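Local structure of conserved membrane protein (6GZU) at residues I23-H34 against L208-D217. The protein is a secreted effector of Chlamydia abortus that combines deubiquitinating and acetyltransferase activities and induces Golgi fragmentation. Numbering follows the deposited sequence.
Sequences ISTHLIRLSEKH and LSLFLDKYLD
His26 reaches from helix 20-33 to Asp213 on helix 204-217, NE2 donating to OD2 over 2.8 Å. The acceptor lies almost in the imidazole plane and uses the lone pair turned away from OD1, although the N-H...O angle of 147° leaves the bond somewhat bent. A chi1 of -160° sets the imidazole opposite the backbone N and swings it toward helix 204-217, where Ser209 CB packs against CD2. On the far edge of the ring, Arg29 NH1 donates to ND1 at 2.9 Å, so both nitrogens are engaged and the ring's rotation is fixed. An imidazole suits this place because it can donate at one edge and accept at the other. Asp213 OD2 also forms a salt bridge with Arg245.

Between the nearly parallel helices, forked Leu30 serves two neighbours: CD1 packs on Leu212 CD2 at 3.8 Å, and CD2 lies against the Asp213 carboxylate. Leu27 meets the same Leu212 methyl, and Ile23 CG2 touches Leu208 CD1; Ile23 and Leu27 continue onto Pro104, and Leu212 onto Ala102 and Ile139, of the central sheet.

At the C-terminal end, Leu216 CB sits over one face of the His34 ring, a CH-pi contact 3.6 Å from the centroid. Lys33 is long enough to lay CG over the opposite face and still carry NZ to Asp217 OD2, a 3.0 Å salt bridge on the syn lone pair. One water joins Lys33 NZ, His34 NE2 and Asp213 O; another links Lys33 NZ to Asp213 OD1. The contact thus packs helix 20-33 against a helix of the Ulp1-type catalytic region, away from the zinc site: apolar side chains face the sheet, and beside them polar groups run from a buried His-carboxylate bond, consistent with a neutral His26, to an exposed ion pair.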
ATOM      1  N   ILE A  23       8.792   5.443   3.399  1.00 22.68           N
ATOM      2  CA  ILE A  23       8.108   4.325   2.781  1.00 20.32           C
ATOM      3  C   ILE A  23       7.790   4.652   1.317  1.00 20.76           C
ATOM      4  O   ILE A  23       8.053   3.857   0.414  1.00 19.80           O
ATOM      5  CB  ILE A  23       6.792   4.029   3.515  1.00 20.81           C
ATOM      6  CG1 ILE A  23       7.084   3.470   4.915  1.00 23.36           C
ATOM      7  CG2 ILE A  23       5.958   3.026   2.714  1.00 22.74           C
ATOM      8  CD1 ILE A  23       5.871   3.544   5.872  1.00 24.86           C
ATOM      9  N   SER A  24       7.242   5.834   1.076  1.00 21.21           N
ATOM     10  CA  SER A  24       6.907   6.214  -0.295  1.00 21.75           C
ATOM     11  C   SER A  24       8.143   6.273  -1.182  1.00 21.16           C
ATOM     12  O   SER A  24       8.043   5.963  -2.366  1.00 21.91           O
ATOM     13  CB  SER A  24       6.197   7.563  -0.308  1.00 23.51           C
ATOM     14  OG  SER A  24       4.908   7.427   0.259  1.00 24.03           O
ATOM     15  N   THR A  25       9.282   6.657  -0.622  1.00 21.48           N
ATOM     16  CA  THR A  25      10.522   6.696  -1.390  1.00 21.14           C
ATOM     17  C   THR A  25      10.845   5.280  -1.846  1.00 20.75           C
ATOM     18  O   THR A  25      11.270   5.097  -2.987  1.00 21.61           O
ATOM     19  CB  THR A  25      11.672   7.276  -0.532  1.00 22.94           C
ATOM     20  OG1 THR A  25      11.382   8.652  -0.276  1.00 24.61           O
ATOM     21  CG2 THR A  25      13.057   7.231  -1.232  1.00 25.63           C
ATOM     22  N   HIS A  26      10.716   4.290  -0.952  1.00 20.62           N
ATOM     23  CA  HIS A  26      10.965   2.915  -1.376  1.00 20.97           C
ATOM     24  C   HIS A  26       9.990   2.423  -2.437  1.00 20.62           C
ATOM     25  O   HIS A  26      10.380   1.684  -3.341  1.00 22.06           O
ATOM     26  CB  HIS A  26      11.088   1.930  -0.199  1.00 20.76           C
ATOM     27  CG  HIS A  26      11.797   0.671  -0.584  1.00 22.41           C
ATOM     28  ND1 HIS A  26      13.129   0.673  -0.962  1.00 24.90           N
ATOM     29  CD2 HIS A  26      11.355  -0.601  -0.722  1.00 22.48           C
ATOM     30  CE1 HIS A  26      13.483  -0.563  -1.276  1.00 25.50           C
ATOM     31  NE2 HIS A  26      12.417  -1.348  -1.160  1.00 24.13           N
ATOM     32  N   LEU A  27       8.721   2.791  -2.319  1.00 20.13           N
ATOM     33  CA  LEU A  27       7.746   2.446  -3.363  1.00 19.57           C
ATOM     34  C   LEU A  27       8.152   3.032  -4.705  1.00 20.89           C
ATOM     35  O   LEU A  27       8.126   2.334  -5.722  1.00 21.56           O
ATOM     36  CB  LEU A  27       6.320   2.840  -2.952  1.00 21.78           C
ATOM     37  CG  LEU A  27       5.607   1.877  -1.993  1.00 23.89           C
ATOM     38  CD1 LEU A  27       6.344   1.308  -0.844  1.00 29.46           C
ATOM     39  CD2 LEU A  27       4.303   2.593  -1.547  1.00 27.20           C
ATOM     40  N   ILE A  28       8.604   4.288  -4.728  1.00 21.42           N
ATOM     41  CA  ILE A  28       9.056   4.896  -5.969  1.00 22.23           C
ATOM     42  C   ILE A  28      10.298   4.167  -6.505  1.00 21.55           C
ATOM     43  O   ILE A  28      10.409   3.900  -7.721  1.00 22.23           O
ATOM     44  CB  ILE A  28       9.365   6.420  -5.786  1.00 22.06           C
ATOM     45  CG1 ILE A  28       8.068   7.219  -5.575  1.00 22.85           C
ATOM     46  CG2 ILE A  28      10.166   7.009  -6.983  1.00 22.07           C
ATOM     47  CD1 ILE A  28       7.098   7.183  -6.804  1.00 21.63           C
ATOM     48  N   ARG A  29      11.245   3.854  -5.620  1.00 22.40           N
ATOM     49  CA  ARG A  29      12.406   3.042  -6.003  1.00 23.15           C
ATOM     50  C   ARG A  29      11.946   1.724  -6.668  1.00 23.38           C
ATOM     51  O   ARG A  29      12.407   1.374  -7.758  1.00 23.30           O
ATOM     52  CB  ARG A  29      13.242   2.776  -4.763  1.00 25.30           C
ATOM     53  CG  ARG A  29      14.484   1.973  -4.923  1.00 28.27           C
ATOM     54  CD  ARG A  29      15.193   1.860  -3.546  1.00 28.03           C
ATOM     55  NE  ARG A  29      15.738   3.113  -3.040  1.00 28.81           N
ATOM     56  CZ  ARG A  29      15.399   3.752  -1.914  1.00 29.00           C
ATOM     57  NH1 ARG A  29      14.465   3.283  -1.077  1.00 27.51           N
ATOM     58  NH2 ARG A  29      16.000   4.913  -1.634  1.00 32.18           N
ATOM     59  N   LEU A  30      11.006   1.029  -6.033  1.00 22.24           N
ATOM     60  CA  LEU A  30      10.461  -0.205  -6.600  1.00 21.64           C
ATOM     61  C   LEU A  30       9.754   0.019  -7.919  1.00 22.62           C
ATOM     62  O   LEU A  30       9.834  -0.829  -8.811  1.00 24.09           O
ATOM     63  CB  LEU A  30       9.520  -0.896  -5.597  1.00 22.19           C
ATOM     64  CG  LEU A  30      10.300  -1.510  -4.443  1.00 22.28           C
ATOM     65  CD1 LEU A  30       9.314  -1.969  -3.373  1.00 21.81           C
ATOM     66  CD2 LEU A  30      11.164  -2.650  -4.906  1.00 23.63           C
ATOM     67  N   SER A  31       9.081   1.155  -8.069  1.00 21.60           N
ATOM     68  CA  SER A  31       8.360   1.431  -9.316  1.00 22.02           C
ATOM     69  C   SER A  31       9.311   1.612 -10.475  1.00 23.30           C
ATOM     70  O   SER A  31       8.896   1.458 -11.615  1.00 24.54           O
ATOM     71  CB  SER A  31       7.447   2.660  -9.183  1.00 23.68           C
ATOM     72  OG  SER A  31       8.204   3.862  -9.302  1.00 25.09           O
ATOM     73  N   GLU A  32      10.587   1.909 -10.215  1.00 22.50           N
ATOM     74  CA  GLU A  32      11.567   2.052 -11.280  1.00 24.46           C
ATOM     75  C   GLU A  32      12.008   0.677 -11.765  1.00 26.81           C
ATOM     76  O   GLU A  32      12.415   0.512 -12.912  1.00 30.62           O
ATOM     77  CB  GLU A  32      12.783   2.883 -10.822  1.00 25.11           C
ATOM     78  CG  GLU A  32      12.382   4.299 -10.499  1.00 26.68           C
ATOM     79  CD  GLU A  32      13.541   5.255 -10.345  1.00 27.45           C
ATOM     80  OE1 GLU A  32      14.728   4.830 -10.165  1.00 27.47           O
ATOM     81  OE2 GLU A  32      13.235   6.464 -10.406  1.00 28.43           O
ATOM     82  N   LYS A  33      11.927  -0.309 -10.878  1.00 27.43           N
ATOM     83  CA  LYS A  33      12.276  -1.678 -11.237  1.00 29.56           C
ATOM     84  C   LYS A  33      11.076  -2.439 -11.812  1.00 29.07           C
ATOM     85  O   LYS A  33      11.235  -3.281 -12.722  1.00 31.27           O
ATOM     86  CB  LYS A  33      12.762  -2.396  -9.988  1.00 32.36           C
ATOM     87  CG  LYS A  33      13.071  -3.842 -10.211  1.00 34.74           C
ATOM     88  CD  LYS A  33      13.670  -4.453  -8.978  1.00 36.87           C
ATOM     89  CE  LYS A  33      14.038  -5.893  -9.272  1.00 40.16           C
ATOM     90  NZ  LYS A  33      14.224  -6.708  -8.034  1.00 43.51           N
ATOM     91  N   HIS A  34       9.880  -2.095 -11.346  1.00 27.28           N
ATOM     92  CA  HIS A  34       8.645  -2.811 -11.681  1.00 27.41           C
ATOM     93  C   HIS A  34       7.662  -1.830 -12.301  1.00 26.17           C
ATOM     94  O   HIS A  34       6.969  -1.110 -11.600  1.00 24.55           O
ATOM     95  CB  HIS A  34       8.052  -3.424 -10.406  1.00 27.60           C
ATOM     96  CG  HIS A  34       8.940  -4.445  -9.773  1.00 27.95           C
ATOM     97  ND1 HIS A  34       9.108  -5.713 -10.292  1.00 30.04           N
ATOM     98  CD2 HIS A  34       9.738  -4.377  -8.676  1.00 28.23           C
ATOM     99  CE1 HIS A  34       9.967  -6.384  -9.540  1.00 29.70           C
ATOM    100  NE2 HIS A  34      10.363  -5.595  -8.552  1.00 28.74           N
ATOM    101  N   LEU A 208       7.418  -3.585   5.977  1.00 19.33           N
ATOM    102  CA  LEU A 208       6.447  -3.676   4.882  1.00 19.49           C
ATOM    103  C   LEU A 208       7.147  -3.303   3.570  1.00 19.62           C
ATOM    104  O   LEU A 208       6.777  -3.846   2.506  1.00 19.65           O
ATOM    105  CB  LEU A 208       5.228  -2.793   5.145  1.00 20.90           C
ATOM    106  CG  LEU A 208       5.414  -1.263   5.107  1.00 20.45           C
ATOM    107  CD1 LEU A 208       5.299  -0.726   3.643  1.00 21.91           C
ATOM    108  CD2 LEU A 208       4.402  -0.575   6.023  1.00 22.16           C
ATOM    109  N   SER A 209       8.175  -2.441   3.613  1.00 19.47           N
ATOM    110  CA  SER A 209       8.908  -2.093   2.399  1.00 20.86           C
ATOM    111  C   SER A 209       9.728  -3.281   1.895  1.00 20.67           C
ATOM    112  O   SER A 209       9.769  -3.560   0.675  1.00 20.75           O
ATOM    113  CB  SER A 209       9.810  -0.881   2.659  1.00 21.88           C
ATOM    114  OG  SER A 209       9.023   0.254   2.984  1.00 22.85           O
ATOM    115  N   LEU A 210      10.390  -3.983   2.822  1.00 21.04           N
ATOM    116  CA  LEU A 210      11.105  -5.217   2.474  1.00 22.80           C
ATOM    117  C   LEU A 210      10.119  -6.246   1.907  1.00 23.27           C
ATOM    118  O   LEU A 210      10.407  -6.918   0.903  1.00 22.39           O
ATOM    119  CB  LEU A 210      11.811  -5.793   3.721  1.00 24.37           C
ATOM    120  CG  LEU A 210      12.653  -7.074   3.697  1.00 27.41           C
ATOM    121  CD1 LEU A 210      13.527  -7.121   4.975  1.00 28.45           C
ATOM    122  CD2 LEU A 210      11.786  -8.342   3.644  1.00 28.03           C
ATOM    123  N   PHE A 211       8.961  -6.398   2.539  1.00 21.06           N
ATOM    124  CA  PHE A 211       7.991  -7.360   2.031  1.00 21.20           C
ATOM    125  C   PHE A 211       7.610  -7.051   0.586  1.00 21.29           C
ATOM    126  O   PHE A 211       7.566  -7.968  -0.263  1.00 21.60           O
ATOM    127  CB  PHE A 211       6.748  -7.444   2.917  1.00 20.24           C
ATOM    128  CG  PHE A 211       5.709  -8.363   2.361  1.00 19.84           C
ATOM    129  CD1 PHE A 211       5.912  -9.749   2.405  1.00 21.69           C
ATOM    130  CD2 PHE A 211       4.606  -7.837   1.712  1.00 19.47           C
ATOM    131  CE1 PHE A 211       5.001 -10.637   1.838  1.00 21.53           C
ATOM    132  CE2 PHE A 211       3.650  -8.695   1.152  1.00 20.39           C
ATOM    133  CZ  PHE A 211       3.853 -10.107   1.230  1.00 19.66           C
ATOM    134  N   LEU A 212       7.272  -5.801   0.316  1.00 20.87           N
ATOM    135  CA  LEU A 212       6.823  -5.481  -1.042  1.00 21.10           C
ATOM    136  C   LEU A 212       7.959  -5.756  -2.035  1.00 20.23           C
ATOM    137  O   LEU A 212       7.737  -6.259  -3.134  1.00 20.96           O
ATOM    138  CB  LEU A 212       6.386  -4.025  -1.157  1.00 20.06           C
ATOM    139  CG  LEU A 212       5.866  -3.648  -2.560  1.00 20.24           C
ATOM    140  CD1 LEU A 212       4.605  -4.455  -2.907  1.00 21.87           C
ATOM    141  CD2 LEU A 212       5.559  -2.179  -2.555  1.00 20.20           C
ATOM    142  N   ASP A 213       9.183  -5.387  -1.665  1.00 21.42           N
ATOM    143  CA  ASP A 213      10.381  -5.660  -2.455  1.00 23.68           C
ATOM    144  C   ASP A 213      10.429  -7.131  -2.891  1.00 24.57           C
ATOM    145  O   ASP A 213      10.557  -7.453  -4.072  1.00 25.73           O
ATOM    146  CB  ASP A 213      11.586  -5.314  -1.596  1.00 25.26           C
ATOM    147  CG  ASP A 213      12.765  -4.938  -2.393  1.00 27.94           C
ATOM    148  OD1 ASP A 213      13.222  -5.765  -3.206  1.00 31.52           O
ATOM    149  OD2 ASP A 213      13.265  -3.815  -2.197  1.00 27.60           O
ATOM    150  N   LYS A 214      10.275  -8.030  -1.930  1.00 22.85           N
ATOM    151  CA  LYS A 214      10.332  -9.444  -2.222  1.00 23.89           C
ATOM    152  C   LYS A 214       9.093  -9.962  -2.923  1.00 23.50           C
ATOM    153  O   LYS A 214       9.196 -10.827  -3.782  1.00 24.60           O
ATOM    154  CB  LYS A 214      10.526 -10.188  -0.907  1.00 26.06           C
ATOM    155  CG  LYS A 214      11.712  -9.700  -0.106  1.00 31.48           C
ATOM    156  CD  LYS A 214      12.861 -10.596  -0.285  1.00 35.95           C
ATOM    157  CE  LYS A 214      13.996 -10.105   0.589  1.00 38.76           C
ATOM    158  NZ  LYS A 214      15.330 -10.550   0.140  1.00 42.78           N
ATOM    159  N   TYR A 215       7.929  -9.453  -2.537  1.00 21.38           N
ATOM    160  CA  TYR A 215       6.655  -9.846  -3.163  1.00 21.60           C
ATOM    161  C   TYR A 215       6.683  -9.584  -4.650  1.00 22.46           C
ATOM    162  O   TYR A 215       6.139 -10.385  -5.427  1.00 22.35           O
ATOM    163  CB  TYR A 215       5.472  -9.104  -2.508  1.00 21.48           C
ATOM    164  CG  TYR A 215       4.137  -9.302  -3.170  1.00 21.32           C
ATOM    165  CD1 TYR A 215       3.739  -8.480  -4.211  1.00 22.60           C
ATOM    166  CD2 TYR A 215       3.251 -10.293  -2.737  1.00 21.06           C
ATOM    167  CE1 TYR A 215       2.509  -8.654  -4.828  1.00 21.48           C
ATOM    168  CE2 TYR A 215       2.035 -10.479  -3.370  1.00 21.09           C
ATOM    169  CZ  TYR A 215       1.673  -9.660  -4.420  1.00 22.14           C
ATOM    170  OH  TYR A 215       0.453  -9.796  -5.053  1.00 24.28           O
ATOM    171  N   LEU A 216       7.255  -8.450  -5.057  1.00 20.90           N
ATOM    172  CA  LEU A 216       7.230  -8.087  -6.474  1.00 23.29           C
ATOM    173  C   LEU A 216       8.127  -9.013  -7.321  1.00 26.64           C
ATOM    174  O   LEU A 216       7.935  -9.139  -8.546  1.00 27.82           O
ATOM    175  CB  LEU A 216       7.630  -6.595  -6.669  1.00 23.63           C
ATOM    176  CG  LEU A 216       6.552  -5.602  -6.168  1.00 23.26           C
ATOM    177  CD1 LEU A 216       7.102  -4.186  -6.173  1.00 22.84           C
ATOM    178  CD2 LEU A 216       5.267  -5.664  -7.045  1.00 23.64           C
ATOM    179  N   ASP A 217       9.120  -9.645  -6.686  1.00 27.80           N
ATOM    180  CA  ASP A 217       9.910 -10.678  -7.369  1.00 29.01           C
ATOM    181  C   ASP A 217       9.291 -12.074  -7.285  1.00 28.67           C
ATOM    182  O   ASP A 217       9.520 -12.912  -8.145  1.00 32.05           O
ATOM    183  CB  ASP A 217      11.347 -10.709  -6.843  1.00 33.57           C
ATOM    184  CG  ASP A 217      12.165  -9.504  -7.326  1.00 38.92           C
ATOM    185  OD1 ASP A 217      11.877  -8.968  -8.416  1.00 41.84           O
ATOM    186  OD2 ASP A 217      13.079  -9.089  -6.613  1.00 40.91           O
TER
HETATM  187  O   HOH W   1      11.793  -6.267  -6.244  1.00 29.61           O
HETATM  188  O   HOH W   2      14.091  -4.951  -5.576  1.00 44.91           O